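Local coordinates for MATE family efflux transporter (Vibrio cholerae, PDB 6IDP), which probably exports drugs and other toxic compounds across the bacterial inner membrane, changing its conformation in a proton-dependent way, at residues E85-V96 against Q215-L224; L290-L298 against L368-L376. One frame throughout, in Å; residues are numbered along the deposited sequence.

Contact 1 (E85-V96 against Q215-L224). With OLC ((2R)-2,3-dihydroxypropyl (9Z)-octadec-9-enoate), chain C; OLC ((2R)-2,3-dihydroxypropyl (9Z)-octadec-9-enoate), chain J.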
loop_
_atom_site.group_PDB
_atom_site.type_symbol
_atom_site.label_atom_id
_atom_site.label_comp_id
_atom_site.label_asym_id
_atom_site.label_seq_id
_atom_site.Cartn_x
_atom_site.Cartn_y
_atom_site.Cartn_z
ATOM N N GLU A 85 9.161 1.094 27.966
ATOM C CA GLU A 85 8.822 -0.301 28.219
ATOM C C GLU A 85 7.556 -0.700 27.466
ATOM O O GLU A 85 7.511 -1.737 26.807
ATOM C CB GLU A 85 8.642 -0.548 29.718
ATOM C CG GLU A 85 8.293 -1.987 30.074
ATOM C CD GLU A 85 9.432 -2.955 29.807
ATOM O OE1 GLU A 85 9.158 -4.152 29.573
ATOM O OE2 GLU A 85 10.604 -2.521 29.838
ATOM N N TYR A 86 6.536 0.144 27.561
ATOM C CA TYR A 86 5.241 -0.139 26.960
ATOM C C TYR A 86 5.331 -0.238 25.439
ATOM O O TYR A 86 4.665 -1.072 24.825
ATOM C CB TYR A 86 4.233 0.937 27.372
ATOM C CG TYR A 86 2.891 0.839 26.688
ATOM C CD1 TYR A 86 2.078 -0.272 26.862
ATOM C CD2 TYR A 86 2.427 1.871 25.882
ATOM C CE1 TYR A 86 0.846 -0.360 26.240
ATOM C CE2 TYR A 86 1.197 1.796 25.259
ATOM C CZ TYR A 86 0.410 0.678 25.440
ATOM O OH TYR A 86 -0.814 0.602 24.818
ATOM N N ALA A 87 6.166 0.603 24.836
ATOM C CA ALA A 87 6.322 0.613 23.388
ATOM C C ALA A 87 6.924 -0.690 22.862
ATOM O O ALA A 87 6.487 -1.205 21.831
ATOM C CB ALA A 87 7.175 1.797 22.958
ATOM N N LYS A 88 7.919 -1.228 23.560
ATOM C CA LYS A 88 8.563 -2.454 23.090
ATOM C C LYS A 88 7.758 -3.698 23.465
ATOM O O LYS A 88 7.897 -4.739 22.832
ATOM C CB LYS A 88 9.995 -2.556 23.622
ATOM C CG LYS A 88 10.121 -2.808 25.104
ATOM C CD LYS A 88 11.580 -3.030 25.463
ATOM C CE LYS A 88 11.750 -3.343 26.934
ATOM N NZ LYS A 88 13.165 -3.676 27.268
ATOM N N GLN A 89 6.918 -3.586 24.488
ATOM C CA GLN A 89 5.961 -4.644 24.790
ATOM C C GLN A 89 4.920 -4.722 23.680
ATOM O O GLN A 89 4.501 -5.805 23.281
ATOM C CB GLN A 89 5.275 -4.406 26.137
ATOM C CG GLN A 89 6.156 -4.631 27.351
ATOM C CD GLN A 89 5.482 -4.192 28.634
ATOM O OE1 GLN A 89 4.725 -3.224 28.648
ATOM N NE2 GLN A 89 5.748 -4.906 29.719
ATOM N N LEU A 90 4.503 -3.559 23.191
ATOM C CA LEU A 90 3.567 -3.483 22.077
ATOM C C LEU A 90 4.166 -4.111 20.828
ATOM O O LEU A 90 3.462 -4.752 20.049
ATOM C CB LEU A 90 3.178 -2.032 21.787
ATOM C CG LEU A 90 2.192 -1.348 22.733
ATOM C CD1 LEU A 90 1.972 0.091 22.295
ATOM C CD2 LEU A 90 0.875 -2.106 22.776
ATOM N N GLY A 91 5.469 -3.916 20.643
ATOM C CA GLY A 91 6.174 -4.473 19.504
ATOM C C GLY A 91 6.086 -5.984 19.502
ATOM O O GLY A 91 5.835 -6.602 18.465
ATOM N N GLY A 92 6.291 -6.579 20.674
ATOM C CA GLY A 92 6.134 -8.011 20.836
ATOM C C GLY A 92 4.698 -8.457 20.617
ATOM O O GLY A 92 4.455 -9.492 19.997
ATOM N N LEU A 93 3.747 -7.672 21.118
ATOM C CA LEU A 93 2.330 -8.014 21.001
ATOM C C LEU A 93 1.874 -8.032 19.543
ATOM O O LEU A 93 1.104 -8.904 19.140
ATOM C CB LEU A 93 1.468 -7.037 21.805
ATOM C CG LEU A 93 -0.043 -7.286 21.752
ATOM C CD1 LEU A 93 -0.400 -8.631 22.374
ATOM C CD2 LEU A 93 -0.819 -6.160 22.418
ATOM N N VAL A 94 2.354 -7.068 18.761
ATOM C CA VAL A 94 2.006 -6.972 17.346
ATOM C C VAL A 94 2.491 -8.193 16.563
ATOM O O VAL A 94 1.759 -8.751 15.747
ATOM C CB VAL A 94 2.591 -5.693 16.717
ATOM C CG1 VAL A 94 2.473 -5.737 15.201
ATOM C CG2 VAL A 94 1.885 -4.467 17.274
ATOM N N ILE A 95 3.729 -8.603 16.826
ATOM C CA ILE A 95 4.309 -9.782 16.191
ATOM C C ILE A 95 3.473 -11.028 16.488
ATOM O O ILE A 95 3.220 -11.845 15.600
ATOM C CB ILE A 95 5.765 -10.011 16.654
ATOM C CG1 ILE A 95 6.649 -8.830 16.250
ATOM C CG2 ILE A 95 6.321 -11.290 16.066
ATOM C CD1 ILE A 95 6.670 -8.565 14.759
ATOM N N VAL A 96 3.032 -11.157 17.738
ATOM C CA VAL A 96 2.225 -12.297 18.158
ATOM C C VAL A 96 0.827 -12.258 17.534
ATOM O O VAL A 96 0.347 -13.268 17.016
ATOM C CB VAL A 96 2.115 -12.355 19.696
ATOM C CG1 VAL A 96 1.046 -13.344 20.130
ATOM C CG2 VAL A 96 3.463 -12.719 20.303
ATOM N N GLN A 215 16.093 -3.685 21.238
ATOM C CA GLN A 215 15.040 -3.770 22.251
ATOM C C GLN A 215 13.757 -3.087 21.795
ATOM O O GLN A 215 13.128 -2.346 22.549
ATOM C CB GLN A 215 15.525 -3.176 23.581
ATOM C CG GLN A 215 16.583 -4.028 24.267
ATOM C CD GLN A 215 17.199 -3.351 25.476
ATOM O OE1 GLN A 215 16.600 -2.462 26.081
ATOM N NE2 GLN A 215 18.409 -3.766 25.831
ATOM N N TRP A 216 13.373 -3.352 20.551
ATOM C CA TRP A 216 12.139 -2.811 19.996
ATOM C C TRP A 216 10.984 -3.787 20.188
ATOM O O TRP A 216 9.827 -3.465 19.915
ATOM C CB TRP A 216 12.324 -2.477 18.516
ATOM C CG TRP A 216 13.221 -1.301 18.295
ATOM C CD1 TRP A 216 13.668 -0.423 19.241
ATOM C CD2 TRP A 216 13.781 -0.868 17.049
ATOM N NE1 TRP A 216 14.470 0.528 18.659
ATOM C CE2 TRP A 216 14.556 0.278 17.316
ATOM C CE3 TRP A 216 13.703 -1.340 15.736
ATOM C CZ2 TRP A 216 15.245 0.961 16.315
ATOM C CZ3 TRP A 216 14.389 -0.661 14.746
ATOM C CH2 TRP A 216 15.148 0.477 15.040
ATOM N N THR A 217 11.314 -4.984 20.659
ATOM C CA THR A 217 10.313 -5.979 21.021
ATOM C C THR A 217 10.632 -6.572 22.386
ATOM O O THR A 217 11.801 -6.753 22.736
ATOM C CB THR A 217 10.230 -7.126 19.992
ATOM O OG1 THR A 217 11.539 -7.661 19.768
ATOM C CG2 THR A 217 9.649 -6.634 18.676
ATOM N N SER A 218 9.590 -6.868 23.156
ATOM C CA SER A 218 9.755 -7.546 24.435
ATOM C C SER A 218 8.651 -8.568 24.638
ATOM O O SER A 218 7.518 -8.356 24.212
ATOM C CB SER A 218 9.755 -6.545 25.592
ATOM O OG SER A 218 9.746 -7.226 26.831
ATOM N N TYR A 219 8.979 -9.672 25.300
ATOM C CA TYR A 219 7.978 -10.685 25.601
ATOM C C TYR A 219 7.822 -10.858 27.104
ATOM O O TYR A 219 7.375 -11.898 27.585
ATOM C CB TYR A 219 8.337 -11.998 24.905
ATOM C CG TYR A 219 8.237 -11.851 23.405
ATOM C CD1 TYR A 219 7.004 -11.908 22.769
ATOM C CD2 TYR A 219 9.363 -11.605 22.633
ATOM C CE1 TYR A 219 6.898 -11.750 21.401
ATOM C CE2 TYR A 219 9.269 -11.447 21.262
ATOM C CZ TYR A 219 8.033 -11.520 20.652
ATOM O OH TYR A 219 7.935 -11.362 19.287
ATOM N N GLN A 220 8.189 -9.810 27.835
ATOM C CA GLN A 220 7.906 -9.714 29.260
ATOM C C GLN A 220 6.663 -8.845 29.453
ATOM O O GLN A 220 6.766 -7.621 29.553
ATOM C CB GLN A 220 9.100 -9.125 30.020
ATOM C CG GLN A 220 10.440 -9.796 29.728
ATOM C CD GLN A 220 10.542 -11.192 30.309
ATOM O OE1 GLN A 220 10.837 -11.365 31.493
ATOM N NE2 GLN A 220 10.304 -12.198 29.478
ATOM N N TRP A 221 5.495 -9.482 29.497
ATOM C CA TRP A 221 4.216 -8.768 29.544
ATOM C C TRP A 221 3.551 -8.819 30.919
ATOM O O TRP A 221 2.324 -8.749 31.018
ATOM C CB TRP A 221 3.245 -9.342 28.506
ATOM C CG TRP A 221 3.731 -9.277 27.091
ATOM C CD1 TRP A 221 4.814 -8.595 26.625
ATOM C CD2 TRP A 221 3.146 -9.929 25.957
ATOM N NE1 TRP A 221 4.940 -8.778 25.272
ATOM C CE2 TRP A 221 3.931 -9.593 24.836
ATOM C CE3 TRP A 221 2.036 -10.761 25.780
ATOM C CZ2 TRP A 221 3.641 -10.062 23.555
ATOM C CZ3 TRP A 221 1.750 -11.225 24.506
ATOM C CH2 TRP A 221 2.549 -10.873 23.412
ATOM N N GLN A 222 4.355 -8.942 31.971
ATOM C CA GLN A 222 3.831 -9.065 33.329
ATOM C C GLN A 222 2.975 -7.862 33.739
ATOM O O GLN A 222 1.965 -8.019 34.426
ATOM C CB GLN A 222 4.975 -9.253 34.332
ATOM C CG GLN A 222 5.712 -10.583 34.219
ATOM C CD GLN A 222 6.740 -10.603 33.101
ATOM O OE1 GLN A 222 6.941 -9.604 32.409
ATOM N NE2 GLN A 222 7.400 -11.741 32.923
ATOM N N ASP A 223 3.373 -6.668 33.308
ATOM C CA ASP A 223 2.660 -5.453 33.688
ATOM C C ASP A 223 1.882 -4.841 32.528
ATOM O O ASP A 223 1.463 -3.685 32.599
ATOM C CB ASP A 223 3.639 -4.419 34.251
ATOM N N LEU A 224 1.686 -5.612 31.462
ATOM C CA LEU A 224 0.988 -5.113 30.280
ATOM C C LEU A 224 -0.505 -5.417 30.329
ATOM O O LEU A 224 -0.907 -6.568 30.499
ATOM C CB LEU A 224 1.591 -5.713 29.007
ATOM C CG LEU A 224 0.933 -5.303 27.685
ATOM C CD1 LEU A 224 1.189 -3.834 27.386
ATOM C CD2 LEU A 224 1.417 -6.180 26.540
HETATM C C10 OLC C . 2.821 -17.903 18.026
HETATM C C9 OLC C . 3.312 -17.538 19.227
HETATM C C11 OLC C . 2.479 -19.347 17.739
HETATM C C8 OLC C . 3.533 -18.566 20.315
HETATM C C24 OLC C . 6.469 -13.958 29.966
HETATM C C12 OLC C . 2.497 -19.571 16.242
HETATM C C7 OLC C . 4.508 -18.010 21.330
HETATM C C13 OLC C . 1.551 -18.597 15.573
HETATM C C6 OLC C . 3.882 -18.060 22.706
HETATM C C14 OLC C . 1.693 -18.714 14.071
HETATM C C5 OLC C . 2.842 -16.968 22.844
HETATM C C4 OLC C . 3.525 -15.640 23.089
HETATM C C3 OLC C . 3.057 -15.046 24.401
HETATM C C2 OLC C . 3.999 -15.448 25.516
HETATM C C21 OLC C . 4.551 -13.289 28.555
HETATM C C1 OLC C . 4.254 -14.264 26.426
HETATM C C22 OLC C . 5.002 -13.588 29.967
HETATM O O19 OLC C . 4.177 -13.133 25.988
HETATM O O25 OLC C . 6.806 -14.602 31.174
HETATM O O23 OLC C . 4.803 -12.447 30.768
HETATM O O20 OLC C . 4.582 -14.465 27.779
HETATM C C18 OLC J . 2.838 3.553 30.914
HETATM C C17 OLC J . 1.394 3.508 30.462
HETATM C C16 OLC J . 1.252 2.535 29.311
HETATM C C15 OLC J . -0.173 2.555 28.802
HETATM C C13 OLC J . -1.880 3.903 27.627
HETATM C C14 OLC J . -0.446 3.872 28.109
HETATM O O HOH W 1 8.539 -1.299 19.669
HETATM O O HOH W 2 14.399 -0.964 26.469
HETATM O O HOH W 3 2.880 -1.617 30.402
#
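The loop that joins helix 189-213 to helix 226-259 in this MATE transporter lies along one side of helix 84-111, with K88 and Q89 meeting T217, S218 and Q220. It leaves its helix at Q215, where a positive phi completes a Schellman motif. K88 runs extended past S218 CB and past Q215 O, 3.3 Å from K88 CB; a water joins K88 NZ to Q215 OE1. Q89 makes the straighter bond across the contact: its NE2 reaches Q220 O at 2.9 Å, in the carbonyl plane, from a chain extended beyond CG (chi2 172°). S218 N also approaches K88 O, but that bond is weak. Within the loop, S218 OG accepts from Q220 N as an ST turn, and W221 NE1 gives its hydrogen to S218 O at 2.8 Å. The indole edge faces the G92 backbone, and CH2 packs on L93 CD1 and V96 CG2. V96 CG2 also meets the Y219 ring at its edge. L224 CD1 lies at the edge of the Y86 ring, 3.7 Å from CE1, with the chain J lipid over one face. The bare CA of G91 lets W216 O come close, and that of G92 lets S218 O. Two loop carbonyls thus take the Q89 amide and the indole N-H, while the indole lies between L224 CD2 and the ester carbonyl O19 of the chain C monoolein, whose O23 accepts from W221 N.

Contact 2 (L290-L298 against L368-L376); sequences LPPMIGRML and LMVSVANAL
Helix 281-299 and helix 360-375 run in broadly the same direction here, their short axes 8.7 Å apart at closest approach and crossing at -35°. This is parallel-running helix-helix packing in the MATE fold, within the C-terminal half of the chain. The first helix is kinked at P291 and P292, whose nitrogens have no bond to the preceding turn; the second ends at A375, and L376 already lies beyond it. The backbones come nearest at P291 and A375, with their CA atoms 4.9 Å apart.

The small A375 makes this approach possible. Its methyl sits against P291, CB 3.6 Å from P291 O, and also touches I294 CB, while G295 CA passes near A375 O. One helical turn back along the second helix, P291 CG rests on S371 CB at 3.9 Å. Around this close point the larger side chains interlock. L290 carries CG away from its backbone N (chi1 -175°), which takes CD2 toward V372 CG2 and, more loosely, L368 CG. At the other end L376 puts CD2 between two branches of the first helix, 3.7 Å from I294 CG2 and 3.8 Å from L298 CD2; the latter methyl also lies against L376 O. No hydrogen bond passes between 290-298 and 368-376, so the interface is held by apolar contact. P291 and its neighbour P292 also touch T72 of helix 54-80, and L290 also packs on L309 of helix 303-330. The polar S371 is served within its own helix: chi1 of 68° turns the hydroxyl back along the chain, where OG donates to L368 O at 2.8 Å, a carbonyl that also accepts from V372 N.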
loop_
_atom_site.group_PDB
_atom_site.type_symbol
_atom_site.label_atom_id
_atom_site.label_comp_id
_atom_site.label_asym_id
_atom_site.label_seq_id
_atom_site.Cartn_x
_atom_site.Cartn_y
_atom_site.Cartn_z
ATOM N N LEU A 290 6.204 9.201 6.831
ATOM C CA LEU A 290 5.615 10.319 7.561
ATOM C C LEU A 290 4.837 9.931 8.838
ATOM O O LEU A 290 4.991 10.597 9.862
ATOM C CB LEU A 290 4.704 11.122 6.625
ATOM C CG LEU A 290 4.071 12.404 7.163
ATOM C CD1 LEU A 290 5.144 13.351 7.669
ATOM C CD2 LEU A 290 3.229 13.067 6.082
ATOM N N PRO A 291 3.998 8.871 8.790
ATOM C CA PRO A 291 3.253 8.552 10.019
ATOM C C PRO A 291 4.084 8.292 11.295
ATOM O O PRO A 291 3.630 8.713 12.355
ATOM C CB PRO A 291 2.475 7.290 9.630
ATOM C CG PRO A 291 2.260 7.433 8.168
ATOM C CD PRO A 291 3.533 8.051 7.653
ATOM N N PRO A 292 5.248 7.615 11.210
ATOM C CA PRO A 292 6.006 7.468 12.461
ATOM C C PRO A 292 6.493 8.800 13.014
ATOM O O PRO A 292 6.509 8.988 14.228
ATOM C CB PRO A 292 7.202 6.602 12.057
ATOM C CG PRO A 292 6.815 5.949 10.789
ATOM C CD PRO A 292 5.888 6.889 10.097
ATOM N N MET A 293 6.897 9.704 12.127
ATOM C CA MET A 293 7.339 11.032 12.538
ATOM C C MET A 293 6.203 11.779 13.231
ATOM O O MET A 293 6.394 12.368 14.292
ATOM C CB MET A 293 7.847 11.832 11.333
ATOM C CG MET A 293 8.960 11.151 10.551
ATOM S SD MET A 293 9.467 12.077 9.080
ATOM C CE MET A 293 10.366 13.442 9.817
ATOM N N ILE A 294 5.018 11.742 12.624
ATOM C CA ILE A 294 3.844 12.410 13.176
ATOM C C ILE A 294 3.442 11.819 14.524
ATOM O O ILE A 294 3.181 12.553 15.479
ATOM C CB ILE A 294 2.638 12.328 12.211
ATOM C CG1 ILE A 294 2.958 13.021 10.886
ATOM C CG2 ILE A 294 1.407 12.959 12.839
ATOM C CD1 ILE A 294 3.216 14.504 11.019
ATOM N N GLY A 295 3.398 10.490 14.594
ATOM C CA GLY A 295 3.003 9.796 15.808
ATOM C C GLY A 295 3.916 10.093 16.982
ATOM O O GLY A 295 3.446 10.350 18.092
ATOM N N ARG A 296 5.223 10.065 16.738
ATOM C CA ARG A 296 6.195 10.366 17.782
ATOM C C ARG A 296 6.060 11.814 18.249
ATOM O O ARG A 296 6.133 12.096 19.446
ATOM C CB ARG A 296 7.622 10.101 17.292
ATOM C CG ARG A 296 8.659 10.078 18.416
ATOM C CD ARG A 296 10.068 10.336 17.901
ATOM N NE ARG A 296 10.161 11.613 17.197
ATOM C CZ ARG A 296 10.252 12.796 17.797
ATOM N NH1 ARG A 296 10.260 12.877 19.121
ATOM N NH2 ARG A 296 10.332 13.903 17.071
ATOM N N MET A 297 5.864 12.727 17.300
ATOM C CA MET A 297 5.744 14.142 17.622
ATOM C C MET A 297 4.486 14.417 18.443
ATOM O O MET A 297 4.505 15.246 19.354
ATOM C CB MET A 297 5.754 14.994 16.347
ATOM C CG MET A 297 7.141 15.174 15.736
ATOM S SD MET A 297 7.151 16.164 14.218
ATOM C CE MET A 297 5.780 15.443 13.344
ATOM N N LEU A 298 3.399 13.715 18.127
ATOM C CA LEU A 298 2.162 13.844 18.892
ATOM C C LEU A 298 2.366 13.413 20.344
ATOM O O LEU A 298 1.870 14.058 21.267
ATOM C CB LEU A 298 1.036 13.024 18.255
ATOM C CG LEU A 298 -0.303 13.040 19.001
ATOM C CD1 LEU A 298 -0.778 14.467 19.229
ATOM C CD2 LEU A 298 -1.367 12.233 18.263
ATOM N N LEU A 368 -2.053 11.415 1.519
ATOM C CA LEU A 368 -1.252 11.951 2.610
ATOM C C LEU A 368 -2.108 12.204 3.845
ATOM O O LEU A 368 -1.730 11.854 4.961
ATOM C CB LEU A 368 -0.565 13.245 2.172
ATOM C CG LEU A 368 0.908 13.441 2.529
ATOM C CD1 LEU A 368 1.758 12.339 1.922
ATOM C CD2 LEU A 368 1.377 14.805 2.050
ATOM N N MET A 369 -3.272 12.807 3.628
ATOM C CA MET A 369 -4.169 13.155 4.720
ATOM C C MET A 369 -4.710 11.914 5.431
ATOM O O MET A 369 -4.910 11.937 6.647
ATOM C CB MET A 369 -5.318 14.024 4.205
ATOM C CG MET A 369 -4.883 15.399 3.706
ATOM S SD MET A 369 -4.077 16.398 4.977
ATOM C CE MET A 369 -2.345 16.214 4.558
ATOM N N VAL A 370 -4.939 10.838 4.678
ATOM C CA VAL A 370 -5.379 9.576 5.269
ATOM C C VAL A 370 -4.327 9.045 6.239
ATOM O O VAL A 370 -4.640 8.704 7.380
ATOM C CB VAL A 370 -5.670 8.497 4.198
ATOM C CG1 VAL A 370 -5.789 7.117 4.841
ATOM C CG2 VAL A 370 -6.938 8.834 3.430
ATOM N N SER A 371 -3.081 8.990 5.781
ATOM C CA SER A 371 -1.988 8.474 6.597
ATOM C C SER A 371 -1.709 9.370 7.803
ATOM O O SER A 371 -1.339 8.883 8.869
ATOM C CB SER A 371 -0.720 8.315 5.755
ATOM O OG SER A 371 -0.213 9.577 5.360
ATOM N N VAL A 372 -1.890 10.677 7.630
ATOM C CA VAL A 372 -1.678 11.631 8.714
ATOM C C VAL A 372 -2.772 11.498 9.775
ATOM O O VAL A 372 -2.489 11.508 10.974
ATOM C CB VAL A 372 -1.628 13.085 8.189
ATOM C CG1 VAL A 372 -1.800 14.082 9.329
ATOM C CG2 VAL A 372 -0.321 13.335 7.448
ATOM N N ALA A 373 -4.016 11.360 9.325
ATOM C CA ALA A 373 -5.146 11.157 10.227
ATOM C C ALA A 373 -4.955 9.911 11.094
ATOM O O ALA A 373 -5.156 9.957 12.310
ATOM C CB ALA A 373 -6.438 11.058 9.437
ATOM N N ASN A 374 -4.572 8.800 10.464
ATOM C CA ASN A 374 -4.283 7.568 11.193
ATOM C C ASN A 374 -3.150 7.757 12.202
ATOM O O ASN A 374 -3.218 7.255 13.326
ATOM C CB ASN A 374 -3.925 6.436 10.224
ATOM C CG ASN A 374 -5.147 5.803 9.576
ATOM O OD1 ASN A 374 -6.163 5.573 10.230
ATOM N ND2 ASN A 374 -5.045 5.509 8.283
ATOM N N ALA A 375 -2.110 8.477 11.789
ATOM C CA ALA A 375 -0.943 8.712 12.636
ATOM C C ALA A 375 -1.304 9.487 13.902
ATOM O O ALA A 375 -0.652 9.340 14.935
ATOM C CB ALA A 375 0.131 9.452 11.856
ATOM N N LEU A 376 -2.345 10.311 13.810
ATOM C CA LEU A 376 -2.825 11.090 14.947
ATOM C C LEU A 376 -3.875 10.333 15.757
ATOM O O LEU A 376 -4.459 10.878 16.688
ATOM C CB LEU A 376 -3.409 12.424 14.472
ATOM C CG LEU A 376 -2.447 13.437 13.846
ATOM C CD1 LEU A 376 -3.224 14.532 13.132
ATOM C CD2 LEU A 376 -1.525 14.032 14.906
#

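How the contacts relate
The two contacts come in series along the chain, contact 1 closing before contact 2 opens, and their centres lie about 22 Å apart with nearest atoms about 10 Å apart. They share no helix, but helix 54-80 touches both: A87 and L90 of contact 1 pack on it, as do P291, L298 and N374 of contact 2. Contact 1 is partly buried, its centre about 26 Å from the centre of the chain, and ties a connecting loop to a helix of the N-terminal half. Contact 2 is buried, its centre about 16 Å from the centre of the chain, and joins two helices of the C-terminal half. Helix 54-80 is thus a common neighbour of the loop packing and the helix pair.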